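Local coordinates for regulatory protein SWI6 (Saccharomyces cerevisiae, PDB 1SW6) that takes part in cell-cycle-dependent transcription as a subunit of the SBF and MBF complexes, seen here through its ankyrin-repeat domain, at residues A[65-70]-A[135-140]; A[185-190]-A[229-234]; A[310-313]-A[317-320]. All blocks are in the same frame, centred on the assembly; numbering follows the deposited sequence.

Contact 1: A[65-70]-A[135-140]; sequences AFLQRL and LHWLTS
L67 drives a methyl against the indole of W137, with CD1 lying 3.4 Å from CE3 and 3.6 Å from CZ3 on the six-membered ring. The methyl comes in obliquely; the second branch stays farther back, CD2 being 4.0 Å from W137 CE3. A looser apolar touch follows one turn on along helix 57-71, where L70 CD1 and L138 CD1 are 4.4 Å apart. The contact between the two segments is thus apolar packing. The indole is placed by its own helix and by a polar bond: CG stands beside the backbone N (chi1 -83°), and NE1 donates to D128 OD1, so the pyrrole N-H is engaged while the six-membered ring is left to L67. With W137 cut back to an alanine, L67 CD1 would probably lose its ring neighbour and D128 OD1 this N-H donor. V127 touches both L67 and W137, and M214 of the second subunit packs on the indole. Helix 134-140 belongs to the first ankyrin repeat, where T133 OG1 bonds H136 ND1 in the TPLH signature of such repeats. Helix 57-71 lies on its flank, backed by helix 105-115 through F66 and L70, while helices 144-152 and 167-173 cover other sides of helix 134-140.

Contact 2: A[185-190]-A[229-234]; sequences ALLDYL and MGWIVK
W231 reaches from helix 218-234 in the third ankyrin repeat to L187 and D188 on helix 183-190 in the second, joining successive repeats of the stack. Its CG is anti to the backbone N (chi1 -176°), which carries the indole off its helix and towards the other one. At the root of the side chain, CB meets L187 CD1 at 3.7 Å, and the same methyl lies 3.8 Å from W231 CG, so one leucine branch covers the start of the ring. Moving outward, the five-membered ring slides beneath L187 CB, which stands 3.6 Å from its centroid and close to the ring normal. This is a CH-pi contact over one face of the indole. NE1 is the polar atom of the ring. Its N-H points almost straight at D188 OD1, with N and O 2.8 Å apart and an angle of 172°; the oxygen lies in the ring plane, and the carboxylate is turned 46° from that plane. With its face under L187 and its edge bonded to D188, the indole is probably restrained both from tilting and from turning. The aspartate is shared: OD1 also forms a salt bridge with R238 NH1, whose side chain touches W231 as well. That positive charge probably favours the ionised carboxylate. A salt bridge between the same two helices, K234 NZ with E184 OE2, adds to this contact. Behind the pair, L187 packs on L168 of helix 167-173, and I232 places CD1 at the indole edge, in its plane. On the six-membered ring, W231 CZ2 approaches the backbone oxygen of L187, at 3.7 Å from L187 O.

Contact 3: A[310-313]-A[317-320]; sequences FIAN and LRPV
A312 and R318 face each other across the hairpin-like loop that leads from the fourth ankyrin repeat into the fifth, its two arms running roughly antiparallel, 156° apart. The tight part is at the turn end. N313 N donates to L317 O at 2.9 Å, and the neighbouring A312 CA adds a C-H...O contact to that oxygen at 3.1 Å. N288 ND2 of helix 286-293 also bonds L317 O, tying the loop to the preceding repeat. The side chain of N313 folds back over the turn: with CG between the backbone N and the carbonyl carbon (chi1 58°), OD1 reaches S315 N inside the loop, while ND2 is held by D284 OD1. L317 runs alongside it, its CB 3.4 Å from N313 OD1. Close by, A312 CB presses on R318 CG at 3.3 Å, and P319 CD sits against I311 O at a similar separation.

The far end is looser and on the surface. F310 is exposed, and its ring meets V320 obliquely, CE2 being 3.7 Å from CG1; R318 NH1 lies at the ring edge, but at the longer distance of 4.3 Å from F310 CD2. A bend at chi3 turns the arginine forward along its own arm, over V320, where NH2 forms a salt bridge with D321. One face of the R318 guanidinium is covered by V320 CG2, 3.5 Å above the centre of its plane.

Overall arrangement
The three contacts follow one another along the chain and along the elongated repeat stack. Contact 1 brings helix 57-71, earlier in the chain, against the first ankyrin repeat; contact 2 joins the second and third repeats; contact 3 lies where the fourth passes into the fifth. Contacts 1 and 2 have centres about 23 Å apart and touch directly, T139 packing on L186 and L190; helices 144-152 and 167-173 border both. Contact 3 stands about 29 Å from contact 2 and about 40 Å from contact 1, centre to centre, touching neither. The three thus sample the stack from helix 57-71 to the loop entering the last repeat.

Contact 1: A[65-70]-A[135-140]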
loop_
_atom_site.group_PDB
_atom_site.type_symbol
_atom_site.label_atom_id
_atom_site.label_comp_id
_atom_site.label_asym_id
_atom_site.label_seq_id
_atom_site.Cartn_x
_atom_site.Cartn_y
_atom_site.Cartn_z
ATOM N N ALA A 65 2.712 15.909 -7.960
ATOM C CA ALA A 65 3.284 15.843 -9.303
ATOM C C ALA A 65 4.754 15.458 -9.221
ATOM O O ALA A 65 5.189 14.488 -9.846
ATOM C CB ALA A 65 3.130 17.194 -10.020
ATOM N N PHE A 66 5.509 16.227 -8.444
ATOM C CA PHE A 66 6.931 15.981 -8.254
ATOM C C PHE A 66 7.185 14.540 -7.818
ATOM O O PHE A 66 8.123 13.895 -8.284
ATOM C CB PHE A 66 7.473 16.941 -7.198
ATOM C CG PHE A 66 8.939 16.760 -6.897
ATOM C CD1 PHE A 66 9.878 16.751 -7.922
ATOM C CD2 PHE A 66 9.382 16.653 -5.583
ATOM C CE1 PHE A 66 11.239 16.644 -7.644
ATOM C CE2 PHE A 66 10.742 16.546 -5.291
ATOM C CZ PHE A 66 11.673 16.543 -6.323
ATOM N N LEU A 67 6.331 14.040 -6.930
ATOM C CA LEU A 67 6.460 12.686 -6.408
ATOM C C LEU A 67 6.294 11.607 -7.475
ATOM O O LEU A 67 6.977 10.583 -7.436
ATOM C CB LEU A 67 5.436 12.454 -5.292
ATOM C CG LEU A 67 5.933 11.747 -4.028
ATOM C CD1 LEU A 67 4.739 11.385 -3.155
ATOM C CD2 LEU A 67 6.714 10.495 -4.390
ATOM N N GLN A 68 5.385 11.830 -8.419
ATOM C CA GLN A 68 5.151 10.856 -9.484
ATOM C C GLN A 68 6.306 10.866 -10.486
ATOM O O GLN A 68 6.618 9.840 -11.091
ATOM C CB GLN A 68 3.830 11.157 -10.203
ATOM C CG GLN A 68 3.120 9.916 -10.731
ATOM C CD GLN A 68 2.677 8.968 -9.615
ATOM O OE1 GLN A 68 2.184 7.867 -9.878
ATOM N NE2 GLN A 68 2.850 9.396 -8.365
ATOM N N ARG A 69 6.937 12.024 -10.657
ATOM C CA ARG A 69 8.066 12.152 -11.574
ATOM C C ARG A 69 9.276 11.408 -11.016
ATOM O O ARG A 69 10.145 10.975 -11.768
ATOM C CB ARG A 69 8.423 13.627 -11.790
ATOM C CG ARG A 69 7.291 14.454 -12.377
ATOM C CD ARG A 69 6.858 13.900 -13.727
ATOM N NE ARG A 69 7.735 14.315 -14.821
ATOM C CZ ARG A 69 7.621 15.470 -15.472
ATOM N NH1 ARG A 69 6.662 16.330 -15.145
ATOM N NH2 ARG A 69 8.462 15.767 -16.457
ATOM N N LEU A 70 9.335 11.271 -9.696
ATOM C CA LEU A 70 10.439 10.560 -9.066
ATOM C C LEU A 70 10.212 9.064 -9.227
ATOM O O LEU A 70 11.118 8.329 -9.622
ATOM C CB LEU A 70 10.534 10.904 -7.577
ATOM C CG LEU A 70 10.989 12.311 -7.183
ATOM C CD1 LEU A 70 11.081 12.411 -5.666
ATOM C CD2 LEU A 70 12.338 12.616 -7.821
ATOM N N LEU A 135 8.426 11.018 2.221
ATOM C CA LEU A 135 9.441 10.228 2.910
ATOM C C LEU A 135 8.950 8.821 3.283
ATOM O O LEU A 135 9.718 7.860 3.206
ATOM C CB LEU A 135 9.933 10.981 4.154
ATOM C CG LEU A 135 11.428 10.874 4.469
ATOM C CD1 LEU A 135 12.258 11.263 3.258
ATOM C CD2 LEU A 135 11.750 11.775 5.652
ATOM N N HIS A 136 7.683 8.694 3.679
ATOM C CA HIS A 136 7.130 7.385 4.034
ATOM C C HIS A 136 7.095 6.467 2.813
ATOM O O HIS A 136 7.468 5.295 2.892
ATOM C CB HIS A 136 5.702 7.505 4.555
ATOM C CG HIS A 136 5.593 8.068 5.937
ATOM N ND1 HIS A 136 5.816 9.399 6.222
ATOM C CD2 HIS A 136 5.221 7.489 7.104
ATOM C CE1 HIS A 136 5.579 9.616 7.505
ATOM N NE2 HIS A 136 5.215 8.473 8.061
ATOM N N TRP A 137 6.611 7.003 1.696
ATOM C CA TRP A 137 6.504 6.243 0.451
ATOM C C TRP A 137 7.859 5.750 -0.021
ATOM O O TRP A 137 8.031 4.565 -0.328
ATOM C CB TRP A 137 5.894 7.109 -0.653
ATOM C CG TRP A 137 4.403 7.188 -0.650
ATOM C CD1 TRP A 137 3.558 6.894 0.383
ATOM C CD2 TRP A 137 3.577 7.635 -1.729
ATOM N NE1 TRP A 137 2.253 7.131 0.013
ATOM C CE2 TRP A 137 2.238 7.587 -1.278
ATOM C CE3 TRP A 137 3.838 8.072 -3.037
ATOM C CZ2 TRP A 137 1.162 7.961 -2.088
ATOM C CZ3 TRP A 137 2.764 8.446 -3.845
ATOM C CH2 TRP A 137 1.444 8.386 -3.365
ATOM N N LEU A 138 8.816 6.670 -0.078
ATOM C CA LEU A 138 10.163 6.353 -0.540
ATOM C C LEU A 138 10.946 5.422 0.378
ATOM O O LEU A 138 11.776 4.639 -0.090
ATOM C CB LEU A 138 10.937 7.651 -0.783
ATOM C CG LEU A 138 10.423 8.345 -2.048
ATOM C CD1 LEU A 138 11.094 9.684 -2.262
ATOM C CD2 LEU A 138 10.700 7.441 -3.224
ATOM N N THR A 139 10.676 5.496 1.679
ATOM C CA THR A 139 11.358 4.635 2.640
ATOM C C THR A 139 10.758 3.227 2.580
ATOM O O THR A 139 11.468 2.219 2.676
ATOM C CB THR A 139 11.223 5.191 4.080
ATOM O OG1 THR A 139 12.001 6.395 4.207
ATOM C CG2 THR A 139 11.708 4.163 5.107
ATOM N N SER A 140 9.442 3.164 2.404
ATOM C CA SER A 140 8.747 1.883 2.348
ATOM C C SER A 140 9.243 1.059 1.162
ATOM O O SER A 140 9.187 -0.165 1.163
ATOM C CB SER A 140 7.243 2.124 2.204
ATOM O OG SER A 140 6.519 0.912 2.323
#

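Contact 2: A[185-190]-A[229-234]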
loop_
_atom_site.group_PDB
_atom_site.type_symbol
_atom_site.label_atom_id
_atom_site.label_comp_id
_atom_site.label_asym_id
_atom_site.label_seq_id
_atom_site.Cartn_x
_atom_site.Cartn_y
_atom_site.Cartn_z
ATOM N N ALA A 185 22.374 1.380 6.008
ATOM C CA ALA A 185 22.735 2.696 5.485
ATOM C C ALA A 185 21.591 3.673 5.759
ATOM O O ALA A 185 21.817 4.861 6.009
ATOM C CB ALA A 185 23.007 2.616 3.975
ATOM N N LEU A 186 20.361 3.169 5.714
ATOM C CA LEU A 186 19.185 4.015 5.977
ATOM C C LEU A 186 19.195 4.625 7.393
ATOM O O LEU A 186 18.744 5.750 7.610
ATOM C CB LEU A 186 17.906 3.201 5.801
ATOM C CG LEU A 186 16.584 3.963 5.919
ATOM C CD1 LEU A 186 16.426 4.923 4.743
ATOM C CD2 LEU A 186 15.430 2.958 5.930
ATOM N N LEU A 187 19.704 3.876 8.358
ATOM C CA LEU A 187 19.744 4.368 9.723
ATOM C C LEU A 187 20.613 5.622 9.856
ATOM O O LEU A 187 20.352 6.459 10.713
ATOM C CB LEU A 187 20.231 3.258 10.666
ATOM C CG LEU A 187 19.235 2.093 10.803
ATOM C CD1 LEU A 187 19.810 0.987 11.676
ATOM C CD2 LEU A 187 17.927 2.618 11.400
ATOM N N ASP A 188 21.638 5.769 9.018
ATOM C CA ASP A 188 22.481 6.967 9.112
ATOM C C ASP A 188 21.673 8.232 8.858
ATOM O O ASP A 188 21.989 9.298 9.403
ATOM C CB ASP A 188 23.660 6.917 8.129
ATOM C CG ASP A 188 24.733 5.923 8.547
ATOM O OD1 ASP A 188 24.675 5.405 9.695
ATOM O OD2 ASP A 188 25.638 5.668 7.724
ATOM N N TYR A 189 20.629 8.112 8.040
ATOM C CA TYR A 189 19.765 9.250 7.727
ATOM C C TYR A 189 18.439 9.286 8.495
ATOM O O TYR A 189 17.834 10.356 8.612
ATOM C CB TYR A 189 19.461 9.304 6.227
ATOM C CG TYR A 189 20.652 9.669 5.384
ATOM C CD1 TYR A 189 21.665 8.744 5.137
ATOM C CD2 TYR A 189 20.791 10.959 4.865
ATOM C CE1 TYR A 189 22.793 9.088 4.396
ATOM C CE2 TYR A 189 21.913 11.319 4.123
ATOM C CZ TYR A 189 22.912 10.377 3.893
ATOM O OH TYR A 189 24.029 10.727 3.166
ATOM N N LEU A 190 17.986 8.149 9.026
ATOM C CA LEU A 190 16.701 8.144 9.742
ATOM C C LEU A 190 16.737 7.805 11.232
ATOM O O LEU A 190 15.686 7.621 11.834
ATOM C CB LEU A 190 15.691 7.206 9.046
ATOM C CG LEU A 190 15.345 7.413 7.558
ATOM C CD1 LEU A 190 14.099 6.595 7.204
ATOM C CD2 LEU A 190 15.072 8.889 7.268
ATOM N N MET A 229 20.615 -3.164 16.360
ATOM C CA MET A 229 21.477 -3.298 17.536
ATOM C C MET A 229 22.950 -3.080 17.154
ATOM O O MET A 229 23.669 -2.343 17.828
ATOM C CB MET A 229 21.287 -4.667 18.188
ATOM C CG MET A 229 19.901 -4.882 18.804
ATOM S SD MET A 229 19.480 -3.636 20.068
ATOM C CE MET A 229 20.653 -4.114 21.359
ATOM N N GLY A 230 23.394 -3.707 16.067
ATOM C CA GLY A 230 24.767 -3.518 15.634
ATOM C C GLY A 230 25.061 -2.057 15.314
ATOM O O GLY A 230 26.130 -1.533 15.658
ATOM N N TRP A 231 24.109 -1.388 14.663
ATOM C CA TRP A 231 24.274 0.021 14.288
ATOM C C TRP A 231 24.491 0.900 15.517
ATOM O O TRP A 231 25.338 1.800 15.509
ATOM C CB TRP A 231 23.039 0.529 13.527
ATOM C CG TRP A 231 23.174 1.964 13.020
ATOM C CD1 TRP A 231 23.694 2.370 11.819
ATOM C CD2 TRP A 231 22.796 3.157 13.715
ATOM N NE1 TRP A 231 23.657 3.744 11.728
ATOM C CE2 TRP A 231 23.112 4.250 12.878
ATOM C CE3 TRP A 231 22.217 3.411 14.967
ATOM C CZ2 TRP A 231 22.868 5.578 13.251
ATOM C CZ3 TRP A 231 21.972 4.733 15.338
ATOM C CH2 TRP A 231 22.300 5.800 14.480
ATOM N N ILE A 232 23.720 0.643 16.573
ATOM C CA ILE A 232 23.846 1.432 17.776
ATOM C C ILE A 232 25.251 1.293 18.371
ATOM O O ILE A 232 25.859 2.289 18.737
ATOM C CB ILE A 232 22.765 1.045 18.836
ATOM C CG1 ILE A 232 21.584 2.027 18.796
ATOM C CG2 ILE A 232 23.335 1.155 20.227
ATOM C CD1 ILE A 232 20.817 2.038 17.516
ATOM N N VAL A 233 25.774 0.072 18.444
ATOM C CA VAL A 233 27.106 -0.133 19.024
ATOM C C VAL A 233 28.262 0.265 18.101
ATOM O O VAL A 233 29.304 0.717 18.573
ATOM C CB VAL A 233 27.306 -1.605 19.501
ATOM C CG1 VAL A 233 26.360 -1.910 20.645
ATOM C CG2 VAL A 233 27.033 -2.582 18.354
ATOM N N LYS A 234 28.082 0.126 16.792
ATOM C CA LYS A 234 29.149 0.489 15.862
ATOM C C LYS A 234 29.287 1.991 15.593
ATOM O O LYS A 234 30.372 2.459 15.246
ATOM C CB LYS A 234 28.972 -0.250 14.534
ATOM C CG LYS A 234 28.963 -1.766 14.682
ATOM C CD LYS A 234 29.080 -2.485 13.349
ATOM C CE LYS A 234 27.949 -2.137 12.396
ATOM N NZ LYS A 234 28.148 -2.771 11.045
#

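Contact 3: A[310-313]-A[317-320]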
loop_
_atom_site.group_PDB
_atom_site.type_symbol
_atom_site.label_atom_id
_atom_site.label_comp_id
_atom_site.label_asym_id
_atom_site.label_seq_id
_atom_site.Cartn_x
_atom_site.Cartn_y
_atom_site.Cartn_z
ATOM N N PHE A 310 9.470 -10.810 32.374
ATOM C CA PHE A 310 8.531 -10.691 33.491
ATOM C C PHE A 310 7.633 -9.455 33.460
ATOM O O PHE A 310 6.696 -9.340 34.257
ATOM C CB PHE A 310 9.286 -10.754 34.825
ATOM C CG PHE A 310 10.133 -11.985 34.975
ATOM C CD1 PHE A 310 11.513 -11.922 34.800
ATOM C CD2 PHE A 310 9.547 -13.220 35.233
ATOM C CE1 PHE A 310 12.297 -13.073 34.875
ATOM C CE2 PHE A 310 10.320 -14.378 35.311
ATOM C CZ PHE A 310 11.696 -14.306 35.131
ATOM N N ILE A 311 7.902 -8.535 32.541
ATOM C CA ILE A 311 7.085 -7.338 32.424
ATOM C C ILE A 311 5.712 -7.736 31.867
ATOM O O ILE A 311 5.604 -8.269 30.765
ATOM C CB ILE A 311 7.765 -6.299 31.503
ATOM C CG1 ILE A 311 9.112 -5.886 32.113
ATOM C CG2 ILE A 311 6.873 -5.094 31.323
ATOM C CD1 ILE A 311 9.876 -4.872 31.313
ATOM N N ALA A 312 4.666 -7.477 32.649
ATOM C CA ALA A 312 3.302 -7.827 32.270
ATOM C C ALA A 312 2.554 -6.710 31.551
ATOM O O ALA A 312 2.900 -5.534 31.664
ATOM C CB ALA A 312 2.528 -8.247 33.512
ATOM N N ASN A 313 1.523 -7.079 30.804
ATOM C CA ASN A 313 0.726 -6.086 30.098
ATOM C C ASN A 313 -0.524 -5.770 30.911
ATOM O O ASN A 313 -0.632 -6.172 32.066
ATOM C CB ASN A 313 0.336 -6.586 28.703
ATOM C CG ASN A 313 -0.440 -7.886 28.735
ATOM O OD1 ASN A 313 -0.911 -8.327 29.787
ATOM N ND2 ASN A 313 -0.589 -8.505 27.571
ATOM N N LEU A 317 -0.693 -10.579 31.849
ATOM C CA LEU A 317 0.077 -11.536 31.054
ATOM C C LEU A 317 1.534 -11.103 30.849
ATOM O O LEU A 317 1.826 -9.944 30.551
ATOM C CB LEU A 317 -0.596 -11.743 29.692
ATOM C CG LEU A 317 -2.043 -12.244 29.744
ATOM C CD1 LEU A 317 -2.629 -12.301 28.338
ATOM C CD2 LEU A 317 -2.082 -13.620 30.402
ATOM N N ARG A 318 2.441 -12.057 31.008
ATOM C CA ARG A 318 3.870 -11.823 30.852
ATOM C C ARG A 318 4.410 -12.840 29.854
ATOM O O ARG A 318 3.835 -13.913 29.687
ATOM C CB ARG A 318 4.578 -12.013 32.194
ATOM C CG ARG A 318 3.988 -11.197 33.339
ATOM C CD ARG A 318 4.422 -11.775 34.674
ATOM N NE ARG A 318 4.033 -13.179 34.756
ATOM C CZ ARG A 318 4.553 -14.060 35.603
ATOM N NH1 ARG A 318 5.494 -13.690 36.459
ATOM N NH2 ARG A 318 4.144 -15.321 35.569
ATOM N N PRO A 319 5.523 -12.516 29.177
ATOM C CA PRO A 319 6.119 -13.431 28.201
ATOM C C PRO A 319 6.363 -14.825 28.763
ATOM O O PRO A 319 6.230 -15.811 28.043
ATOM C CB PRO A 319 7.419 -12.727 27.826
ATOM C CG PRO A 319 7.019 -11.289 27.870
ATOM C CD PRO A 319 6.229 -11.222 29.168
ATOM N N VAL A 320 6.732 -14.913 30.043
ATOM C CA VAL A 320 6.978 -16.225 30.642
ATOM C C VAL A 320 5.718 -17.081 30.631
ATOM O O VAL A 320 5.798 -18.308 30.684
ATOM C CB VAL A 320 7.519 -16.130 32.101
ATOM C CG1 VAL A 320 8.944 -15.581 32.083
ATOM C CG2 VAL A 320 6.610 -15.249 32.958
#